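Local coordinates for putative uncharacterized protein (Mycobacterium avium, PDB 2Z6V) that probably transfers a sulfuryl group to an acceptor molecule, although its substrate is not established, at residues 342-345 / 346-350; 357-360 / 361-364. One frame throughout, in Å; residues are numbered along the deposited sequence.

Interaction 1 (342-345 / 346-350)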
loop_
_atom_site.group_PDB
_atom_site.type_symbol
_atom_site.label_atom_id
_atom_site.label_comp_id
_atom_site.label_asym_id
_atom_site.label_seq_id
_atom_site.Cartn_x
_atom_site.Cartn_y
_atom_site.Cartn_z
ATOM N N ASP A 342 -9.722 -15.513 -16.286
ATOM C CA ASP A 342 -9.453 -14.801 -17.526
ATOM C C ASP A 342 -9.155 -13.321 -17.308
ATOM O O ASP A 342 -10.029 -12.465 -17.450
ATOM C CB ASP A 342 -10.640 -14.973 -18.478
ATOM C CG ASP A 342 -10.341 -14.482 -19.878
ATOM O OD1 ASP A 342 -9.149 -14.236 -20.185
ATOM O OD2 ASP A 342 -11.299 -14.355 -20.673
ATOM N N PRO A 343 -7.899 -13.005 -16.963
ATOM C CA PRO A 343 -7.468 -11.628 -16.721
ATOM C C PRO A 343 -7.562 -10.713 -17.947
ATOM O O PRO A 343 -7.943 -9.546 -17.820
ATOM C CB PRO A 343 -6.033 -11.804 -16.225
ATOM C CG PRO A 343 -5.587 -13.041 -16.937
ATOM C CD PRO A 343 -6.780 -13.942 -16.772
ATOM N N MET A 344 -7.214 -11.232 -19.123
ATOM C CA MET A 344 -7.275 -10.424 -20.335
ATOM C C MET A 344 -8.684 -9.915 -20.591
ATOM O O MET A 344 -8.867 -8.821 -21.127
ATOM C CB MET A 344 -6.783 -11.215 -21.551
ATOM C CG MET A 344 -5.273 -11.294 -21.654
ATOM S SD MET A 344 -4.490 -9.679 -21.400
ATOM C CE MET A 344 -4.657 -8.931 -23.017
ATOM N N ASP A 345 -9.684 -10.704 -20.210
ATOM C CA ASP A 345 -11.064 -10.279 -20.397
ATOM C C ASP A 345 -11.342 -9.081 -19.498
ATOM O O ASP A 345 -11.957 -8.101 -19.927
ATOM C CB ASP A 345 -12.043 -11.396 -20.053
ATOM C CG ASP A 345 -13.491 -10.947 -20.180
ATOM O OD1 ASP A 345 -13.867 -10.451 -21.264
ATOM O OD2 ASP A 345 -14.250 -11.082 -19.198
ATOM N N VAL A 346 -10.891 -9.168 -18.249
ATOM C CA VAL A 346 -11.082 -8.077 -17.303
ATOM C C VAL A 346 -10.434 -6.791 -17.814
ATOM O O VAL A 346 -11.023 -5.718 -17.718
ATOM C CB VAL A 346 -10.479 -8.406 -15.922
ATOM C CG1 VAL A 346 -10.622 -7.206 -15.003
ATOM C CG2 VAL A 346 -11.182 -9.614 -15.312
ATOM N N MET A 347 -9.232 -6.901 -18.374
ATOM C CA MET A 347 -8.522 -5.734 -18.874
ATOM C C MET A 347 -9.296 -4.995 -19.960
ATOM O O MET A 347 -9.452 -3.773 -19.900
ATOM C CB MET A 347 -7.138 -6.135 -19.396
ATOM C CG MET A 347 -6.242 -6.826 -18.356
ATOM S SD MET A 347 -6.086 -5.939 -16.760
ATOM C CE MET A 347 -5.257 -4.431 -17.267
ATOM N N ARG A 348 -9.788 -5.730 -20.951
ATOM C CA ARG A 348 -10.540 -5.114 -22.033
ATOM C C ARG A 348 -11.745 -4.372 -21.483
ATOM O O ARG A 348 -12.058 -3.267 -21.927
ATOM C CB ARG A 348 -11.000 -6.170 -23.043
ATOM C CG ARG A 348 -9.854 -6.956 -23.636
ATOM C CD ARG A 348 -10.224 -7.711 -24.905
ATOM N NE ARG A 348 -9.160 -8.655 -25.221
ATOM C CZ ARG A 348 -9.078 -9.874 -24.700
ATOM N NH1 ARG A 348 -10.015 -10.298 -23.855
ATOM N NH2 ARG A 348 -8.036 -10.651 -24.979
ATOM N N ARG A 349 -12.416 -4.980 -20.510
ATOM C CA ARG A 349 -13.584 -4.362 -19.905
ATOM C C ARG A 349 -13.204 -3.150 -19.068
ATOM O O ARG A 349 -13.978 -2.198 -18.961
ATOM C CB ARG A 349 -14.341 -5.383 -19.059
ATOM C CG ARG A 349 -15.139 -6.364 -19.900
ATOM C CD ARG A 349 -15.308 -7.683 -19.184
ATOM N NE ARG A 349 -15.992 -7.503 -17.916
ATOM C CZ ARG A 349 -15.728 -8.208 -16.828
ATOM N NH1 ARG A 349 -14.789 -9.141 -16.862
ATOM N NH2 ARG A 349 -16.406 -7.977 -15.711
ATOM N N ILE A 350 -12.018 -3.186 -18.470
ATOM C CA ILE A 350 -11.551 -2.057 -17.678
ATOM C C ILE A 350 -11.310 -0.915 -18.649
ATOM O O ILE A 350 -11.730 0.214 -18.404
ATOM C CB ILE A 350 -10.232 -2.372 -16.941
ATOM C CG1 ILE A 350 -10.533 -3.155 -15.661
ATOM C CG2 ILE A 350 -9.471 -1.076 -16.626
ATOM C CD1 ILE A 350 -9.293 -3.671 -14.956
#
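Asp-342 stands at the N-cap of helix 343-353 and meets the next turn through its backbone, its carbonyl O lying 3.7 Å from CG2 of Val-346. Pro-343, in the first turn, accepts a bond with its carbonyl: Met-347 N reaches Pro-343 O at 3.0 Å. The same oxygen has CG of Met-347 beside it at 3.3 Å, because that chain starts with CG anti to the carbonyl carbon (chi1 -58°) and then bends at chi2 and chi3 and ends against Ile-122 and Leu-125 of helix 120-126. These i to i+4 contacts open a helix that comes after strand 331-335, an outermost strand of the five-stranded parallel sheet in this sulfotransferase-family fold, and the short helix 336-341; Val-346 and Ile-350 both rest on Phe-332 of that strand. Met-344 O receives Arg-348 N at 3.2 Å and also sits over one face of the Arg-348 side chain, 3.3 Å above the guanidinium plane, nearer its margin than its centre. That guanidinium turns back along the helix and brings NH2 to 3.7 Å from CB of Met-344, while its NE is engaged in a salt bridge with Glu-363. Asp-345 ends the segment with two links to Arg-349, one through its backbone O and one through its carboxylate. OD2 of Asp-345 takes NH1 of Arg-349 at 3.1 Å in a salt bridge whose hydrogen bond is weak and bent (133°), the carboxylate and guanidinium planes standing 28° apart. The stronger partner of that NH1 is Glu-338 in helix 336-341.

Interaction 2 (357-360 / 361-364)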
loop_
_atom_site.group_PDB
_atom_site.type_symbol
_atom_site.label_atom_id
_atom_site.label_comp_id
_atom_site.label_asym_id
_atom_site.label_seq_id
_atom_site.Cartn_x
_atom_site.Cartn_y
_atom_site.Cartn_z
ATOM N N PRO A 357 -8.558 3.296 -25.365
ATOM C CA PRO A 357 -8.204 2.216 -26.285
ATOM C C PRO A 357 -7.085 1.315 -25.777
ATOM O O PRO A 357 -6.088 1.781 -25.215
ATOM C CB PRO A 357 -7.821 2.961 -27.568
ATOM C CG PRO A 357 -7.276 4.244 -27.057
ATOM C CD PRO A 357 -8.262 4.607 -25.964
ATOM N N LEU A 358 -7.286 0.016 -25.963
ATOM C CA LEU A 358 -6.315 -0.988 -25.581
ATOM C C LEU A 358 -5.623 -1.330 -26.892
ATOM O O LEU A 358 -6.128 -2.128 -27.675
ATOM C CB LEU A 358 -7.021 -2.225 -25.019
ATOM C CG LEU A 358 -6.131 -3.375 -24.538
ATOM C CD1 LEU A 358 -5.308 -2.926 -23.335
ATOM C CD2 LEU A 358 -6.994 -4.563 -24.169
ATOM N N THR A 359 -4.486 -0.699 -27.149
ATOM C CA THR A 359 -3.757 -0.947 -28.381
ATOM C C THR A 359 -3.300 -2.398 -28.466
ATOM O O THR A 359 -3.246 -3.109 -27.456
ATOM C CB THR A 359 -2.523 -0.038 -28.503
ATOM O OG1 THR A 359 -1.609 -0.321 -27.436
ATOM C CG2 THR A 359 -2.935 1.418 -28.454
ATOM N N ALA A 360 -2.974 -2.826 -29.682
ATOM C CA ALA A 360 -2.526 -4.184 -29.925
ATOM C C ALA A 360 -1.180 -4.404 -29.268
ATOM O O ALA A 360 -0.923 -5.460 -28.700
ATOM C CB ALA A 360 -2.423 -4.436 -31.416
ATOM N N GLU A 361 -0.319 -3.398 -29.345
ATOM C CA GLU A 361 1.009 -3.500 -28.756
ATOM C C GLU A 361 0.890 -3.770 -27.257
ATOM O O GLU A 361 1.568 -4.656 -26.717
ATOM C CB GLU A 361 1.797 -2.209 -28.999
ATOM C CG GLU A 361 1.947 -1.836 -30.475
ATOM C CD GLU A 361 0.605 -1.613 -31.180
ATOM O OE1 GLU A 361 -0.191 -0.762 -30.719
ATOM O OE2 GLU A 361 0.347 -2.291 -32.201
ATOM N N THR A 362 0.017 -3.006 -26.599
ATOM C CA THR A 362 -0.202 -3.150 -25.169
ATOM C C THR A 362 -0.792 -4.523 -24.847
ATOM O O THR A 362 -0.314 -5.217 -23.945
ATOM C CB THR A 362 -1.125 -2.008 -24.629
ATOM O OG1 THR A 362 -0.396 -0.774 -24.619
ATOM C CG2 THR A 362 -1.608 -2.304 -23.217
ATOM N N GLU A 363 -1.817 -4.921 -25.596
ATOM C CA GLU A 363 -2.457 -6.217 -25.385
ATOM C C GLU A 363 -1.429 -7.345 -25.506
ATOM O O GLU A 363 -1.504 -8.353 -24.801
ATOM C CB GLU A 363 -3.592 -6.412 -26.395
ATOM C CG GLU A 363 -4.322 -7.736 -26.259
ATOM C CD GLU A 363 -5.534 -7.847 -27.182
ATOM O OE1 GLU A 363 -5.409 -7.499 -28.382
ATOM O OE2 GLU A 363 -6.606 -8.294 -26.707
ATOM N N ALA A 364 -0.460 -7.166 -26.397
ATOM C CA ALA A 364 0.582 -8.165 -26.584
ATOM C C ALA A 364 1.504 -8.225 -25.361
ATOM O O ALA A 364 1.896 -9.315 -24.924
ATOM C CB ALA A 364 1.386 -7.847 -27.832
#
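Thr-359 and Thr-362 meet in an N-cap, the first of the two supplying the side chain that closes the start of helix 360-371. OG1 of Thr-359 takes the backbone N of Thr-362 at 3.2 Å and also accepts from the hydroxyl of Thr-362, OG1 to OG1 3.1 Å, so two donors of one residue grip a single oxygen. With chi1 at 63° this hydroxyl lies between the backbone N and the carbonyl carbon, where it meets the N-H of Thr-362. On the packed side, Leu-358 in the preceding loop sets CD1 against CG2 of Thr-362 at 3.8 Å, and the buried threonine is further covered by Tyr-351 of helix 343-353 and by Asp-129 and Pro-130. CB of Glu-363 lies 3.5 Å from Thr-359 O, the atom that accepts its backbone N, while its extended chain carries OE2 to a salt bridge with Arg-348. The looser, solvent-facing side belongs to Ala-360, Glu-361 and Ala-364, all exposed. There Glu-361 bends at chi2 (60°) and folds back over the helix start, crossing the Thr-359 side chain at about a right angle: OE1 of Glu-361 comes within 3.3 Å of CB of Thr-359, and its OE2 lies 3.6 Å from CB of Ala-360.

Overall arrangement
Both contacts illustrate how a helix start is built from neighbours in sequence, yet their settings differ. Interaction 1 is partly buried, its methionines and branched residues wedged among strand 331-335 and helices 120-126, 336-341 and 360-371, while its arginines, partly exposed, reach neighbouring helices. Interaction 2 is a surface contact, farther from the chain centre. Both share i to i+4 main-chain bonds; interaction 2 adds a hydroxyl cap and interaction 1 an acid-arginine pair. The two belong to successive helices, with centres about 12 Å apart, and they touch directly: Arg-348 NE bridges to Glu-363 OE2 at 3.0 Å, flanked by Met-344 CE against Glu-363 CG at 3.5 Å.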